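Local structure of protein ACDH-11, isoform b (Caenorhabditis elegans, 4Y9J) at residues B[98-111]-B[135-149]. The protein belongs to the acyl-CoA dehydrogenase family of flavoproteins and binds flavin-adenine dinucleotide. Sequence-based numbering, arbitrary orientation.
Sequences WHKLKQICAEEGVI and FSPSAGLVSCPMAMT. With UCC (S-{(3S,5R,9R)-1-[(2R,3S,4R,5R)-5-(6-amino-9H-purin-9-yl)-4-hydroxy-3-(phosphonooxy)tetrahydrofuran-2-yl]-3,5,9-trihydroxy-8,8-dimethyl-3,5-dioxido-10,14-dioxo-2,4,6-trioxa-11,15-diaza-3lambda~5~,5lambda~5~-diphosphaheptadecan-17-yl} undecanethioate), chain F.
A chi1 of 177° carries the Trp-98 indole away from its own N and toward the turn at 139-142, while Val-142, with CG1 anti to its own N, presents CG2 to that ring. The result is a CH-pi contact: Val-142 CG2 lies over one face, 3.6 Å from the centroid of the six-membered ring of Trp-98. At the ring edge, near its plane, Trp-98 CZ3 comes 3.2 Å from Gly-140 O. The type I' turn from Ala-139 to Val-142 thus offers both a carbonyl and a methyl to one indole, whose NE1 is hydrogen-bonded to Asp-228. Val-142 illustrates how one branched residue can tie a turn to a helix without a hydrogen bond, for CG1 turns to Lys-102 CG and Cys-105 SG. This sulfur also approaches the Phe-135 ring obliquely, a sulfur-aromatic contact. Met-146, bent at chi2 (-60°), folds its thioether against the same cysteine, with Met-146 SD 3.5 Å from Cys-105 CB. Beyond the Schellman motif at Gly-109, Val-110 packs on Met-146, and Ile-111 on Met-146 and Thr-149. Ser-143, Cys-144 and Ala-147 lie against UCC, so helix 143-158 joins the ligand pocket to helix 96-107. Helix 44-74 packs against Leu-101, helix 304-338 against Leu-141 and Ala-147, and Thr-149 OG1 is hydrogen-bonded to Ser-186 N in strand 186-189.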
loop_
_atom_site.group_PDB
_atom_site.type_symbol
_atom_site.label_atom_id
_atom_site.label_comp_id
_atom_site.label_asym_id
_atom_site.label_seq_id
_atom_site.Cartn_x
_atom_site.Cartn_y
_atom_site.Cartn_z
ATOM N N TRP B 98 -4.745 7.898 -17.542
ATOM C CA TRP B 98 -4.654 9.319 -17.454
ATOM C C TRP B 98 -4.157 9.851 -18.846
ATOM O O TRP B 98 -4.758 10.779 -19.418
ATOM C CB TRP B 98 -3.682 9.741 -16.375
ATOM C CG TRP B 98 -3.474 11.167 -16.259
ATOM C CD1 TRP B 98 -2.447 11.893 -16.831
ATOM C CD2 TRP B 98 -4.296 12.132 -15.552
ATOM N NE1 TRP B 98 -2.547 13.205 -16.445
ATOM C CE2 TRP B 98 -3.695 13.401 -15.734
ATOM C CE3 TRP B 98 -5.495 12.058 -14.806
ATOM C CZ2 TRP B 98 -4.234 14.572 -15.172
ATOM C CZ3 TRP B 98 -6.018 13.255 -14.241
ATOM C CH2 TRP B 98 -5.378 14.480 -14.444
ATOM N N HIS B 99 -3.074 9.288 -19.332
ATOM C CA HIS B 99 -2.537 9.668 -20.605
ATOM C C HIS B 99 -3.558 9.460 -21.729
ATOM O O HIS B 99 -3.655 10.289 -22.636
ATOM C CB HIS B 99 -1.200 8.968 -20.922
ATOM C CG HIS B 99 -0.107 9.320 -19.961
ATOM N ND1 HIS B 99 0.376 10.611 -19.797
ATOM C CD2 HIS B 99 0.595 8.544 -19.096
ATOM C CE1 HIS B 99 1.300 10.618 -18.851
ATOM N NE2 HIS B 99 1.445 9.377 -18.407
ATOM N N LYS B 100 -4.239 8.325 -21.731
ATOM C CA LYS B 100 -5.230 7.996 -22.738
ATOM C C LYS B 100 -6.369 8.994 -22.740
ATOM O O LYS B 100 -6.778 9.470 -23.829
ATOM C CB LYS B 100 -5.750 6.569 -22.570
ATOM C CG LYS B 100 -6.768 6.149 -23.612
ATOM C CD LYS B 100 -6.222 6.101 -25.042
ATOM C CE LYS B 100 -7.335 5.653 -26.001
ATOM N NZ LYS B 100 -6.955 5.510 -27.409
ATOM N N LEU B 101 -6.806 9.407 -21.574
ATOM C CA LEU B 101 -7.841 10.450 -21.458
ATOM C C LEU B 101 -7.414 11.781 -22.102
ATOM O O LEU B 101 -8.176 12.404 -22.821
ATOM C CB LEU B 101 -8.258 10.647 -20.034
ATOM C CG LEU B 101 -9.117 9.506 -19.449
ATOM C CD1 LEU B 101 -9.007 9.425 -17.937
ATOM C CD2 LEU B 101 -10.550 9.617 -19.863
ATOM N N LYS B 102 -6.172 12.186 -21.852
ATOM C CA LYS B 102 -5.649 13.405 -22.481
ATOM C C LYS B 102 -5.631 13.305 -23.992
ATOM O O LYS B 102 -5.909 14.251 -24.709
ATOM C CB LYS B 102 -4.251 13.709 -21.963
ATOM C CG LYS B 102 -4.270 14.144 -20.499
ATOM C CD LYS B 102 -2.862 14.161 -19.918
ATOM C CE LYS B 102 -1.951 15.241 -20.401
ATOM N NZ LYS B 102 -0.507 15.058 -20.026
ATOM N N GLN B 103 -5.241 12.157 -24.489
ATOM C CA GLN B 103 -5.274 11.909 -25.904
ATOM C C GLN B 103 -6.642 11.988 -26.519
ATOM O O GLN B 103 -6.802 12.549 -27.620
ATOM C CB GLN B 103 -4.593 10.585 -26.264
ATOM C CG GLN B 103 -3.162 10.562 -25.772
ATOM C CD GLN B 103 -2.534 9.145 -25.759
ATOM O OE1 GLN B 103 -3.177 8.138 -26.070
ATOM N NE2 GLN B 103 -1.281 9.082 -25.357
ATOM N N ILE B 104 -7.599 11.398 -25.858
ATOM C CA ILE B 104 -8.989 11.460 -26.264
ATOM C C ILE B 104 -9.505 12.921 -26.308
ATOM O O ILE B 104 -10.197 13.301 -27.276
ATOM C CB ILE B 104 -9.869 10.587 -25.380
ATOM C CG1 ILE B 104 -9.570 9.090 -25.644
ATOM C CG2 ILE B 104 -11.339 10.891 -25.632
ATOM C CD1 ILE B 104 -10.237 8.169 -24.626
ATOM N N CYS B 105 -9.129 13.715 -25.310
ATOM C CA CYS B 105 -9.458 15.146 -25.300
ATOM C C CYS B 105 -8.963 15.886 -26.537
ATOM O O CYS B 105 -9.691 16.723 -27.122
ATOM C CB CYS B 105 -8.912 15.803 -24.048
ATOM S SG CYS B 105 -9.908 15.361 -22.628
ATOM N N ALA B 106 -7.726 15.591 -26.946
ATOM C CA ALA B 106 -7.190 16.128 -28.183
ATOM C C ALA B 106 -8.002 15.656 -29.396
ATOM O O ALA B 106 -8.483 16.494 -30.178
ATOM C CB ALA B 106 -5.752 15.691 -28.409
ATOM N N GLU B 107 -8.115 14.340 -29.559
ATOM C CA GLU B 107 -8.803 13.720 -30.707
ATOM C C GLU B 107 -10.237 14.314 -30.839
ATOM O O GLU B 107 -10.709 14.605 -31.953
ATOM C CB GLU B 107 -8.991 12.200 -30.463
ATOM C CG GLU B 107 -8.076 11.247 -31.172
ATOM C CD GLU B 107 -8.140 9.808 -30.615
ATOM O OE1 GLU B 107 -9.016 9.435 -29.793
ATOM O OE2 GLU B 107 -7.276 9.004 -30.998
ATOM N N GLU B 108 -10.904 14.413 -29.711
ATOM C CA GLU B 108 -12.299 14.899 -29.602
ATOM C C GLU B 108 -12.470 16.428 -29.649
ATOM O O GLU B 108 -13.608 16.934 -29.641
ATOM C CB GLU B 108 -12.986 14.349 -28.338
ATOM C CG GLU B 108 -13.160 12.832 -28.424
ATOM C CD GLU B 108 -14.305 12.372 -29.278
ATOM O OE1 GLU B 108 -15.047 13.229 -29.835
ATOM O OE2 GLU B 108 -14.440 11.154 -29.455
ATOM N N GLY B 109 -11.358 17.147 -29.653
ATOM C CA GLY B 109 -11.369 18.611 -29.740
ATOM C C GLY B 109 -12.017 19.262 -28.571
ATOM O O GLY B 109 -12.568 20.314 -28.697
ATOM N N VAL B 110 -11.887 18.678 -27.364
ATOM C CA VAL B 110 -12.429 19.304 -26.216
ATOM C C VAL B 110 -11.921 20.738 -25.999
ATOM O O VAL B 110 -12.655 21.570 -25.460
ATOM C CB VAL B 110 -12.135 18.411 -24.984
ATOM C CG1 VAL B 110 -12.272 19.186 -23.749
ATOM C CG2 VAL B 110 -13.007 17.179 -25.063
ATOM N N ILE B 111 -10.681 21.015 -26.404
ATOM C CA ILE B 111 -10.132 22.375 -26.495
ATOM C C ILE B 111 -10.387 22.951 -27.897
ATOM O O ILE B 111 -10.873 24.082 -28.015
ATOM C CB ILE B 111 -8.592 22.408 -26.269
ATOM C CG1 ILE B 111 -8.241 21.740 -24.929
ATOM C CG2 ILE B 111 -8.062 23.864 -26.265
ATOM C CD1 ILE B 111 -9.034 22.260 -23.777
ATOM N N PHE B 135 -18.190 15.119 -20.705
ATOM C CA PHE B 135 -16.884 14.547 -20.350
ATOM C C PHE B 135 -16.680 14.556 -18.845
ATOM O O PHE B 135 -16.237 13.546 -18.265
ATOM C CB PHE B 135 -15.750 15.338 -21.075
ATOM C CG PHE B 135 -14.361 14.828 -20.826
ATOM C CD1 PHE B 135 -14.033 13.503 -21.103
ATOM C CD2 PHE B 135 -13.389 15.654 -20.310
ATOM C CE1 PHE B 135 -12.763 13.016 -20.935
ATOM C CE2 PHE B 135 -12.095 15.157 -20.096
ATOM C CZ PHE B 135 -11.782 13.862 -20.439
ATOM N N SER B 136 -17.019 15.680 -18.209
ATOM C CA SER B 136 -16.508 15.989 -16.856
ATOM C C SER B 136 -16.695 14.893 -15.772
ATOM O O SER B 136 -15.729 14.547 -15.095
ATOM C CB SER B 136 -17.056 17.345 -16.423
ATOM O OG SER B 136 -16.271 17.835 -15.350
ATOM N N PRO B 137 -17.908 14.313 -15.625
ATOM C CA PRO B 137 -18.060 13.312 -14.593
ATOM C C PRO B 137 -17.452 11.956 -14.935
ATOM O O PRO B 137 -17.329 11.117 -14.050
ATOM C CB PRO B 137 -19.579 13.186 -14.430
ATOM C CG PRO B 137 -20.163 13.699 -15.708
ATOM C CD PRO B 137 -19.204 14.704 -16.204
ATOM N N SER B 138 -17.043 11.739 -16.166
ATOM C CA SER B 138 -16.245 10.565 -16.479
ATOM C C SER B 138 -14.764 10.757 -16.717
ATOM O O SER B 138 -14.075 9.803 -17.109
ATOM C CB SER B 138 -16.799 9.961 -17.751
ATOM O OG SER B 138 -18.108 9.506 -17.505
ATOM N N ALA B 139 -14.250 11.963 -16.479
ATOM C CA ALA B 139 -12.975 12.370 -16.980
ATOM C C ALA B 139 -11.807 11.918 -16.141
ATOM O O ALA B 139 -10.688 12.113 -16.522
ATOM C CB ALA B 139 -12.940 13.909 -17.057
ATOM N N GLY B 140 -12.081 11.348 -14.984
ATOM C CA GLY B 140 -10.992 11.038 -14.061
ATOM C C GLY B 140 -10.181 12.273 -13.722
ATOM O O GLY B 140 -8.991 12.202 -13.576
ATOM N N LEU B 141 -10.848 13.420 -13.650
ATOM C CA LEU B 141 -10.251 14.701 -13.429
ATOM C C LEU B 141 -9.330 15.272 -14.494
ATOM O O LEU B 141 -8.645 16.285 -14.288
ATOM C CB LEU B 141 -9.599 14.761 -12.007
ATOM C CG LEU B 141 -10.378 15.530 -10.990
ATOM C CD1 LEU B 141 -10.456 17.017 -11.366
ATOM C CD2 LEU B 141 -11.749 14.955 -10.732
ATOM N N VAL B 142 -9.315 14.651 -15.660
ATOM C CA VAL B 142 -8.716 15.266 -16.840
ATOM C C VAL B 142 -9.417 16.581 -17.216
ATOM O O VAL B 142 -8.777 17.441 -17.834
ATOM C CB VAL B 142 -8.530 14.231 -17.978
ATOM C CG1 VAL B 142 -8.018 14.931 -19.263
ATOM C CG2 VAL B 142 -7.475 13.226 -17.525
ATOM N N SER B 143 -10.635 16.777 -16.717
ATOM C CA SER B 143 -11.269 18.036 -16.740
ATOM C C SER B 143 -10.430 19.166 -16.214
ATOM O O SER B 143 -10.611 20.290 -16.649
ATOM C CB SER B 143 -12.574 17.950 -15.923
ATOM O OG SER B 143 -12.273 17.284 -14.663
ATOM N N CYS B 144 -9.588 18.944 -15.199
ATOM C CA CYS B 144 -8.784 20.023 -14.644
ATOM C C CYS B 144 -7.718 20.568 -15.608
ATOM O O CYS B 144 -7.764 21.758 -15.968
ATOM C CB CYS B 144 -8.234 19.604 -13.282
ATOM S SG CYS B 144 -6.855 20.544 -12.695
ATOM N N PRO B 145 -6.846 19.724 -16.148
ATOM C CA PRO B 145 -5.961 20.267 -17.151
ATOM C C PRO B 145 -6.699 20.769 -18.396
ATOM O O PRO B 145 -6.193 21.688 -19.020
ATOM C CB PRO B 145 -5.017 19.126 -17.484
ATOM C CG PRO B 145 -5.695 17.914 -16.943
ATOM C CD PRO B 145 -6.440 18.364 -15.749
ATOM N N MET B 146 -7.875 20.223 -18.756
ATOM C CA MET B 146 -8.589 20.808 -19.906
ATOM C C MET B 146 -9.005 22.269 -19.587
ATOM O O MET B 146 -8.901 23.143 -20.463
ATOM C CB MET B 146 -9.798 19.975 -20.324
ATOM C CG MET B 146 -9.466 18.617 -20.892
ATOM S SD MET B 146 -8.437 18.800 -22.383
ATOM C CE MET B 146 -6.892 18.105 -21.980
ATOM N N ALA B 147 -9.439 22.527 -18.368
ATOM C CA ALA B 147 -9.809 23.895 -17.965
ATOM C C ALA B 147 -8.646 24.865 -18.111
ATOM O O ALA B 147 -8.801 25.942 -18.666
ATOM C CB ALA B 147 -10.336 23.955 -16.571
ATOM N N MET B 148 -7.519 24.467 -17.547
ATOM C CA MET B 148 -6.344 25.270 -17.529
ATOM C C MET B 148 -5.764 25.453 -18.928
ATOM O O MET B 148 -5.188 26.504 -19.183
ATOM C CB MET B 148 -5.309 24.717 -16.603
ATOM C CG MET B 148 -5.720 24.815 -15.170
ATOM S SD MET B 148 -4.462 24.291 -13.981
ATOM C CE MET B 148 -4.194 22.635 -14.435
ATOM N N THR B 149 -5.941 24.443 -19.789
ATOM C CA THR B 149 -5.445 24.486 -21.154
ATOM C C THR B 149 -6.264 25.535 -21.933
ATOM O O THR B 149 -5.697 26.374 -22.641
ATOM C CB THR B 149 -5.488 23.086 -21.785
ATOM O OG1 THR B 149 -4.597 22.203 -21.024
ATOM C CG2 THR B 149 -5.202 23.099 -23.255
HETATM O OA1 UCC F . -7.290 26.786 -8.057
HETATM C CA1 UCC F . -6.578 26.753 -9.134
HETATM C CA2 UCC F . -6.424 25.612 -10.147
HETATM C CA3 UCC F . -7.415 24.490 -10.157
HETATM C CA4 UCC F . -7.801 24.065 -11.613
HETATM C CA5 UCC F . -9.264 24.442 -11.883
HETATM C CA6 UCC F . -9.981 23.359 -12.610
HETATM C CA7 UCC F . -11.431 23.727 -12.880
HETATM C CA8 UCC F . -11.757 22.571 -13.740
HETATM C CA9 UCC F . -12.961 21.824 -13.540
HETATM C C10 UCC F . -12.745 20.445 -13.103
HETATM C C11 UCC F . -13.412 20.453 -11.736
HETATM S S UCC F . -5.579 27.981 -9.675
HETATM C CP1 UCC F . -5.644 29.365 -8.474
HETATM C CP2 UCC F . -6.990 29.999 -8.303
HETATM N NP1 UCC F . -6.925 31.272 -7.556
HETATM C CP3 UCC F . -7.998 32.063 -7.597
HETATM O OP1 UCC F . -9.073 31.750 -8.110
HETATM C CP4 UCC F . -7.837 33.458 -7.029
HETATM C CP5 UCC F . -8.965 33.727 -6.022
HETATM N NP2 UCC F . -8.805 35.141 -5.707
HETATM C CP6 UCC F . -9.295 36.138 -6.442
HETATM O OP2 UCC F . -10.030 35.968 -7.405
HETATM C CP8 UCC F . -8.976 37.524 -5.918
HETATM O OP3 UCC F . -10.190 38.333 -5.968
HETATM C CPB UCC F . -8.008 38.347 -6.735
HETATM C CP7 UCC F . -8.144 38.363 -8.265
HETATM C CP9 UCC F . -6.766 37.354 -6.783
HETATM C CPA UCC F . -7.258 39.432 -5.932
HETATM O O7 UCC F . -6.315 40.111 -6.799
HETATM P P2 UCC F . -5.782 41.592 -6.412
HETATM O O21 UCC F . -4.761 42.062 -7.435
HETATM O O22 UCC F . -5.541 41.577 -4.895
HETATM O O6 UCC F . -7.176 42.418 -6.567
HETATM P P1 UCC F . -7.528 43.601 -7.574
HETATM O O11 UCC F . -6.628 44.816 -7.399
HETATM O O12 UCC F . -9.008 43.750 -7.390
HETATM O "O5'" UCC F . -7.213 42.844 -9.026
HETATM C "C5'" UCC F . -6.195 43.370 -9.913
HETATM C "C4'" UCC F . -6.744 43.605 -11.334
HETATM C "C3'" UCC F . -7.887 44.615 -11.330
HETATM O "O3'" UCC F . -7.799 45.261 -12.575
HETATM P P3 UCC F . -7.469 46.799 -12.707
HETATM O O33 UCC F . -7.379 46.975 -14.207
HETATM O O32 UCC F . -6.083 46.941 -12.123
HETATM O O31 UCC F . -8.636 47.501 -11.969
HETATM C "C2'" UCC F . -9.172 43.799 -11.285
HETATM O "O2'" UCC F . -10.281 44.368 -11.978
HETATM O "O4'" UCC F . -7.296 42.376 -11.853
HETATM C "C1'" UCC F . -8.683 42.584 -12.084
HETATM N N9 UCC F . -9.430 41.337 -11.868
HETATM C C4 UCC F . -10.241 40.833 -12.792
HETATM N N3 UCC F . -10.571 41.153 -14.066
HETATM C C8 UCC F . -9.459 40.596 -10.735
HETATM N N7 UCC F . -10.278 39.546 -10.930
HETATM C C5 UCC F . -10.786 39.623 -12.181
HETATM C C6 UCC F . -11.676 38.796 -13.039
HETATM N N6 UCC F . -12.214 37.658 -12.531
HETATM N N1 UCC F . -11.977 39.263 -14.294
HETATM C C2 UCC F . -11.435 40.402 -14.772
#